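Local coordinates for phosphonate monoester hydrolase (PDB 4UPK), which belongs to the sulfatase family of the alkaline phosphatase clan, whose members share an alpha/beta fold, at residues A[123-135]-A[150-164]. Residues are numbered along the deposited sequence; the frame is centred on the assembly and turned at random.
Sequences YLPLLFGYTDTSQ and YEFPMRGFHEVTEMR
Pro125 O accepts the N-H of His158 at 2.7 Å and Leu127 N donates to His158 O, starting a parallel ladder of backbone hydrogen bonds between 125-129 and 158-163. Leu127 O is then gripped twice, by Val160 N and by Thr161 N, the latter in the carbonyl plane and nearly straight (169° at the hydrogen). This double acceptance marks a beta bulge: Leu127 pairs with Glu159 but Phe128 with Thr161. Gly129 N to Thr161 O and Met163 N to Gly129 O resume the ladder beyond it.

Apolar contacts flank the strands. Val160, extruded by the bulge, puts CB over one face of the Phe128 ring, 4.0 Å from its centroid, while its CG2 branch meets Leu126 CB. Around Phe157, Thr131 CG2 makes a CH-pi contact over a face of the ring, and Pro125 CB approaches Phe157 CD1 at 3.8 Å.

The loop after strand 125-127 is tied to the loop leading into strand 158-159 by hydroxyl and backbone bonds. With chi1 at 55°, Thr131 OG1 is directed at Met154 N, which donates to it over 2.8 Å; the same oxygen shares a hydrogen bond with Thr133 OG1. Thr133 N donates to Phe152 O.

Within 150-164, Arg164 NH2 meets the syn lone pair of Glu159 OE2 at 3.1 Å, and a water carries that oxygen across to Gly129 O. The carboxylates of Asp132 and Glu151 lie side by side, planes 19° apart, bridged by another water; Glu151 OE2 also accepts from Glu166 N, and both donors probably ease the repulsion.

Strand 125-127 also pairs with strand 234-239, and His158 and Glu159 exchange hydrogen bonds with Glu159 and His158 of the second subunit. The pairing thus extends the mixed beta-sheet of an alkaline phosphatase-like alpha/beta fold out to a subunit interface.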
loop_
_atom_site.group_PDB
_atom_site.type_symbol
_atom_site.label_atom_id
_atom_site.label_comp_id
_atom_site.label_asym_id
_atom_site.label_seq_id
_atom_site.Cartn_x
_atom_site.Cartn_y
_atom_site.Cartn_z
ATOM N N TYR A 123 -22.342 3.855 4.153
ATOM C CA TYR A 123 -23.110 3.765 2.914
ATOM C C TYR A 123 -22.420 2.933 1.844
ATOM O O TYR A 123 -21.193 2.978 1.706
ATOM C CB TYR A 123 -23.356 5.160 2.334
ATOM C CG TYR A 123 -24.361 5.996 3.095
ATOM C CD1 TYR A 123 -23.960 6.833 4.129
ATOM C CD2 TYR A 123 -25.705 6.005 2.733
ATOM C CE1 TYR A 123 -24.881 7.629 4.818
ATOM C CE2 TYR A 123 -26.636 6.783 3.423
ATOM C CZ TYR A 123 -26.217 7.592 4.465
ATOM O OH TYR A 123 -27.124 8.385 5.112
ATOM N N LEU A 124 -23.226 2.202 1.052
ATOM C CA LEU A 124 -22.722 1.497 -0.117
ATOM C C LEU A 124 -23.129 2.397 -1.289
ATOM O O LEU A 124 -24.324 2.510 -1.574
ATOM C CB LEU A 124 -23.297 0.073 -0.268
ATOM C CG LEU A 124 -22.790 -0.726 -1.494
ATOM C CD1 LEU A 124 -21.362 -1.195 -1.307
ATOM C CD2 LEU A 124 -23.653 -1.915 -1.764
ATOM N N PRO A 125 -22.167 3.117 -1.923
ATOM C CA PRO A 125 -22.532 4.021 -3.026
ATOM C C PRO A 125 -22.971 3.245 -4.268
ATOM O O PRO A 125 -22.165 2.572 -4.908
ATOM C CB PRO A 125 -21.259 4.865 -3.238
ATOM C CG PRO A 125 -20.354 4.530 -2.093
ATOM C CD PRO A 125 -20.717 3.146 -1.686
ATOM N N LEU A 126 -24.265 3.301 -4.583
ATOM C CA LEU A 126 -24.818 2.569 -5.729
ATOM C C LEU A 126 -24.715 3.398 -6.991
ATOM O O LEU A 126 -25.186 4.541 -7.014
ATOM C CB LEU A 126 -26.268 2.154 -5.461
ATOM C CG LEU A 126 -26.525 1.401 -4.141
ATOM C CD1 LEU A 126 -27.991 1.384 -3.803
ATOM C CD2 LEU A 126 -25.942 0.002 -4.168
ATOM N N LEU A 127 -24.079 2.834 -8.036
ATOM C CA LEU A 127 -23.916 3.518 -9.310
ATOM C C LEU A 127 -24.804 3.016 -10.422
ATOM O O LEU A 127 -24.748 1.847 -10.807
ATOM C CB LEU A 127 -22.434 3.573 -9.757
ATOM C CG LEU A 127 -22.111 4.250 -11.096
ATOM C CD1 LEU A 127 -22.307 5.785 -11.011
ATOM C CD2 LEU A 127 -20.685 3.931 -11.519
ATOM N N PHE A 128 -25.598 3.943 -10.979
ATOM C CA PHE A 128 -26.469 3.696 -12.127
ATOM C C PHE A 128 -25.984 4.619 -13.224
ATOM O O PHE A 128 -26.355 5.799 -13.249
ATOM C CB PHE A 128 -27.929 3.969 -11.769
ATOM C CG PHE A 128 -28.481 2.994 -10.774
ATOM C CD1 PHE A 128 -29.083 1.814 -11.197
ATOM C CD2 PHE A 128 -28.423 3.260 -9.410
ATOM C CE1 PHE A 128 -29.602 0.907 -10.274
ATOM C CE2 PHE A 128 -28.941 2.357 -8.484
ATOM C CZ PHE A 128 -29.533 1.184 -8.924
ATOM N N GLY A 129 -25.067 4.099 -14.039
ATOM C CA GLY A 129 -24.458 4.863 -15.108
ATOM C C GLY A 129 -22.953 4.797 -15.221
ATOM O O GLY A 129 -22.405 3.738 -15.513
ATOM N N TYR A 130 -22.283 5.953 -15.093
ATOM C CA TYR A 130 -20.824 6.138 -15.276
ATOM C C TYR A 130 -20.260 7.251 -14.390
ATOM O O TYR A 130 -21.011 8.118 -13.961
ATOM C CB TYR A 130 -20.527 6.499 -16.750
ATOM C CG TYR A 130 -21.271 7.739 -17.212
ATOM C CD1 TYR A 130 -22.599 7.668 -17.622
ATOM C CD2 TYR A 130 -20.645 8.990 -17.231
ATOM C CE1 TYR A 130 -23.284 8.798 -18.062
ATOM C CE2 TYR A 130 -21.335 10.130 -17.627
ATOM C CZ TYR A 130 -22.663 10.027 -18.034
ATOM O OH TYR A 130 -23.392 11.121 -18.416
ATOM N N THR A 131 -18.923 7.260 -14.188
ATOM C CA THR A 131 -18.172 8.303 -13.431
ATOM C C THR A 131 -17.103 8.945 -14.322
ATOM O O THR A 131 -16.627 10.034 -14.008
ATOM C CB THR A 131 -17.537 7.771 -12.118
ATOM O OG1 THR A 131 -16.719 6.648 -12.413
ATOM C CG2 THR A 131 -18.558 7.405 -11.073
ATOM N N ASP A 132 -16.743 8.278 -15.442
ATOM C CA ASP A 132 -15.722 8.719 -16.401
ATOM C C ASP A 132 -14.390 9.026 -15.735
ATOM O O ASP A 132 -13.781 10.087 -15.974
ATOM C CB ASP A 132 -16.223 9.880 -17.305
ATOM C CG ASP A 132 -17.221 9.467 -18.362
ATOM O OD1 ASP A 132 -17.338 8.249 -18.631
ATOM O OD2 ASP A 132 -17.857 10.359 -18.952
ATOM N N THR A 133 -13.937 8.074 -14.897
ATOM C CA THR A 133 -12.713 8.187 -14.113
ATOM C C THR A 133 -11.524 7.468 -14.762
ATOM O O THR A 133 -11.586 6.263 -15.033
ATOM C CB THR A 133 -12.931 7.774 -12.650
ATOM O OG1 THR A 133 -14.193 8.245 -12.190
ATOM C CG2 THR A 133 -11.820 8.285 -11.721
ATOM N N SER A 134 -10.434 8.229 -14.981
ATOM C CA SER A 134 -9.186 7.708 -15.507
ATOM C C SER A 134 -8.426 7.182 -14.295
ATOM O O SER A 134 -8.123 7.934 -13.360
ATOM C CB SER A 134 -8.413 8.811 -16.212
ATOM O OG SER A 134 -9.213 9.410 -17.214
ATOM N N GLN A 135 -8.210 5.871 -14.271
ATOM C CA GLN A 135 -7.573 5.200 -13.142
ATOM C C GLN A 135 -6.070 5.446 -13.035
ATOM O O GLN A 135 -5.417 5.770 -14.033
ATOM C CB GLN A 135 -7.929 3.692 -13.100
ATOM C CG GLN A 135 -9.425 3.374 -13.264
ATOM C CD GLN A 135 -10.350 3.999 -12.240
ATOM O OE1 GLN A 135 -10.192 3.827 -11.031
ATOM N NE2 GLN A 135 -11.392 4.674 -12.706
ATOM N N TYR A 150 -11.234 5.504 -20.114
ATOM C CA TYR A 150 -11.353 6.639 -19.212
ATOM C C TYR A 150 -12.803 6.866 -18.757
ATOM O O TYR A 150 -13.126 7.911 -18.192
ATOM C CB TYR A 150 -10.667 7.906 -19.748
ATOM C CG TYR A 150 -11.179 8.475 -21.057
ATOM C CD1 TYR A 150 -12.417 9.114 -21.127
ATOM C CD2 TYR A 150 -10.358 8.534 -22.181
ATOM C CE1 TYR A 150 -12.873 9.689 -22.313
ATOM C CE2 TYR A 150 -10.794 9.129 -23.368
ATOM C CZ TYR A 150 -12.058 9.698 -23.430
ATOM O OH TYR A 150 -12.507 10.289 -24.589
ATOM N N GLU A 151 -13.665 5.865 -18.995
ATOM C CA GLU A 151 -15.078 5.837 -18.629
ATOM C C GLU A 151 -15.291 4.923 -17.417
ATOM O O GLU A 151 -16.432 4.750 -16.964
ATOM C CB GLU A 151 -15.900 5.272 -19.789
ATOM C CG GLU A 151 -15.949 6.083 -21.067
ATOM C CD GLU A 151 -16.933 5.461 -22.037
ATOM O OE1 GLU A 151 -16.775 4.267 -22.385
ATOM O OE2 GLU A 151 -17.913 6.154 -22.388
ATOM N N PHE A 152 -14.196 4.316 -16.924
ATOM C CA PHE A 152 -14.171 3.366 -15.813
ATOM C C PHE A 152 -14.733 3.920 -14.471
ATOM O O PHE A 152 -14.444 5.079 -14.148
ATOM C CB PHE A 152 -12.757 2.780 -15.641
ATOM C CG PHE A 152 -12.775 1.404 -15.019
ATOM C CD1 PHE A 152 -13.107 0.286 -15.777
ATOM C CD2 PHE A 152 -12.531 1.235 -13.658
ATOM C CE1 PHE A 152 -13.178 -0.981 -15.190
ATOM C CE2 PHE A 152 -12.622 -0.025 -13.066
ATOM C CZ PHE A 152 -12.932 -1.131 -13.836
ATOM N N PRO A 153 -15.542 3.119 -13.697
ATOM C CA PRO A 153 -16.069 3.623 -12.413
ATOM C C PRO A 153 -15.012 3.895 -11.337
ATOM O O PRO A 153 -14.072 3.119 -11.135
ATOM C CB PRO A 153 -17.069 2.549 -11.979
ATOM C CG PRO A 153 -16.589 1.308 -12.641
ATOM C CD PRO A 153 -16.019 1.739 -13.957
ATOM N N MET A 154 -15.214 5.010 -10.633
ATOM C CA MET A 154 -14.392 5.528 -9.555
ATOM C C MET A 154 -14.403 4.580 -8.347
ATOM O O MET A 154 -15.443 4.012 -8.005
ATOM C CB MET A 154 -14.928 6.912 -9.153
ATOM C CG MET A 154 -14.089 7.646 -8.149
ATOM S SD MET A 154 -14.797 9.272 -7.807
ATOM C CE MET A 154 -13.743 10.298 -8.768
ATOM N N ARG A 155 -13.222 4.435 -7.713
ATOM C CA ARG A 155 -12.941 3.679 -6.501
ATOM C C ARG A 155 -13.955 4.063 -5.409
ATOM O O ARG A 155 -14.130 5.254 -5.116
ATOM C CB ARG A 155 -11.510 4.020 -6.029
ATOM C CG ARG A 155 -11.077 3.335 -4.745
ATOM C CD ARG A 155 -9.862 3.977 -4.114
ATOM N NE ARG A 155 -9.516 3.276 -2.877
ATOM C CZ ARG A 155 -8.408 3.479 -2.169
ATOM N NH1 ARG A 155 -7.513 4.377 -2.566
ATOM N NH2 ARG A 155 -8.182 2.778 -1.064
ATOM N N GLY A 156 -14.610 3.050 -4.839
ATOM C CA GLY A 156 -15.605 3.244 -3.798
ATOM C C GLY A 156 -17.020 3.040 -4.293
ATOM O O GLY A 156 -17.881 2.619 -3.523
ATOM N N PHE A 157 -17.279 3.334 -5.584
ATOM C CA PHE A 157 -18.605 3.161 -6.176
ATOM C C PHE A 157 -18.897 1.713 -6.464
ATOM O O PHE A 157 -18.046 0.990 -6.993
ATOM C CB PHE A 157 -18.797 4.013 -7.447
ATOM C CG PHE A 157 -19.205 5.448 -7.203
ATOM C CD1 PHE A 157 -20.520 5.771 -6.880
ATOM C CD2 PHE A 157 -18.278 6.476 -7.295
ATOM C CE1 PHE A 157 -20.900 7.100 -6.636
ATOM C CE2 PHE A 157 -18.656 7.807 -7.057
ATOM C CZ PHE A 157 -19.969 8.110 -6.735
ATOM N N HIS A 158 -20.106 1.284 -6.095
ATOM C CA HIS A 158 -20.556 -0.063 -6.335
ATOM C C HIS A 158 -21.511 0.035 -7.518
ATOM O O HIS A 158 -22.590 0.630 -7.428
ATOM C CB HIS A 158 -21.200 -0.695 -5.099
ATOM C CG HIS A 158 -21.348 -2.180 -5.222
ATOM N ND1 HIS A 158 -20.403 -3.045 -4.690
ATOM C CD2 HIS A 158 -22.319 -2.907 -5.822
ATOM C CE1 HIS A 158 -20.834 -4.266 -4.969
ATOM N NE2 HIS A 158 -21.991 -4.235 -5.641
ATOM N N GLU A 159 -21.055 -0.476 -8.663
ATOM C CA GLU A 159 -21.809 -0.415 -9.898
ATOM C C GLU A 159 -22.950 -1.430 -9.925
ATOM O O GLU A 159 -22.708 -2.625 -9.814
ATOM C CB GLU A 159 -20.864 -0.594 -11.086
ATOM C CG GLU A 159 -21.463 -0.187 -12.409
ATOM C CD GLU A 159 -20.538 -0.524 -13.552
ATOM O OE1 GLU A 159 -20.362 -1.731 -13.827
ATOM O OE2 GLU A 159 -19.994 0.413 -14.180
ATOM N N VAL A 160 -24.190 -0.927 -10.050
ATOM C CA VAL A 160 -25.415 -1.715 -10.160
ATOM C C VAL A 160 -25.727 -1.928 -11.665
ATOM O O VAL A 160 -25.970 -3.060 -12.084
ATOM C CB VAL A 160 -26.602 -1.089 -9.379
ATOM C CG1 VAL A 160 -27.759 -2.081 -9.279
ATOM C CG2 VAL A 160 -26.170 -0.642 -7.982
ATOM N N THR A 161 -25.680 -0.838 -12.466
ATOM C CA THR A 161 -25.893 -0.841 -13.905
ATOM C C THR A 161 -24.793 -0.028 -14.557
ATOM O O THR A 161 -24.633 1.157 -14.240
ATOM C CB THR A 161 -27.274 -0.287 -14.270
ATOM O OG1 THR A 161 -28.275 -1.032 -13.588
ATOM C CG2 THR A 161 -27.550 -0.316 -15.814
ATOM N N GLU A 162 -24.062 -0.666 -15.497
ATOM C CA GLU A 162 -23.022 -0.040 -16.301
ATOM C C GLU A 162 -23.721 0.663 -17.466
ATOM O O GLU A 162 -24.465 0.035 -18.224
ATOM C CB GLU A 162 -22.018 -1.098 -16.823
ATOM C CG GLU A 162 -20.949 -0.555 -17.774
ATOM C CD GLU A 162 -21.308 -0.556 -19.250
ATOM O OE1 GLU A 162 -21.656 -1.639 -19.774
ATOM O OE2 GLU A 162 -21.254 0.525 -19.882
ATOM N N MET A 163 -23.455 1.952 -17.626
ATOM C CA MET A 163 -24.048 2.738 -18.696
ATOM C C MET A 163 -23.141 3.906 -19.073
ATOM O O MET A 163 -23.459 5.076 -18.835
ATOM C CB MET A 163 -25.492 3.162 -18.372
ATOM C CG MET A 163 -26.226 3.828 -19.541
ATOM S SD MET A 163 -27.583 2.873 -20.286
ATOM C CE MET A 163 -28.287 2.325 -18.993
ATOM N N ARG A 164 -22.003 3.554 -19.680
ATOM C CA ARG A 164 -21.039 4.496 -20.214
ATOM C C ARG A 164 -21.304 4.545 -21.724
ATOM O O ARG A 164 -21.528 3.499 -22.335
ATOM C CB ARG A 164 -19.598 4.019 -19.942
ATOM C CG ARG A 164 -19.366 3.517 -18.538
ATOM C CD ARG A 164 -18.184 2.574 -18.509
ATOM N NE ARG A 164 -18.363 1.558 -17.476
ATOM C CZ ARG A 164 -17.437 0.678 -17.125
ATOM N NH1 ARG A 164 -16.246 0.687 -17.712
ATOM N NH2 ARG A 164 -17.692 -0.221 -16.187
HETATM O O HOH W 1 -20.107 2.717 -15.215
HETATM O O HOH W 2 -18.080 4.748 -14.760
HETATM O O HOH W 3 -19.094 7.333 -20.182
HETATM O O HOH W 4 -10.975 5.644 -9.180
#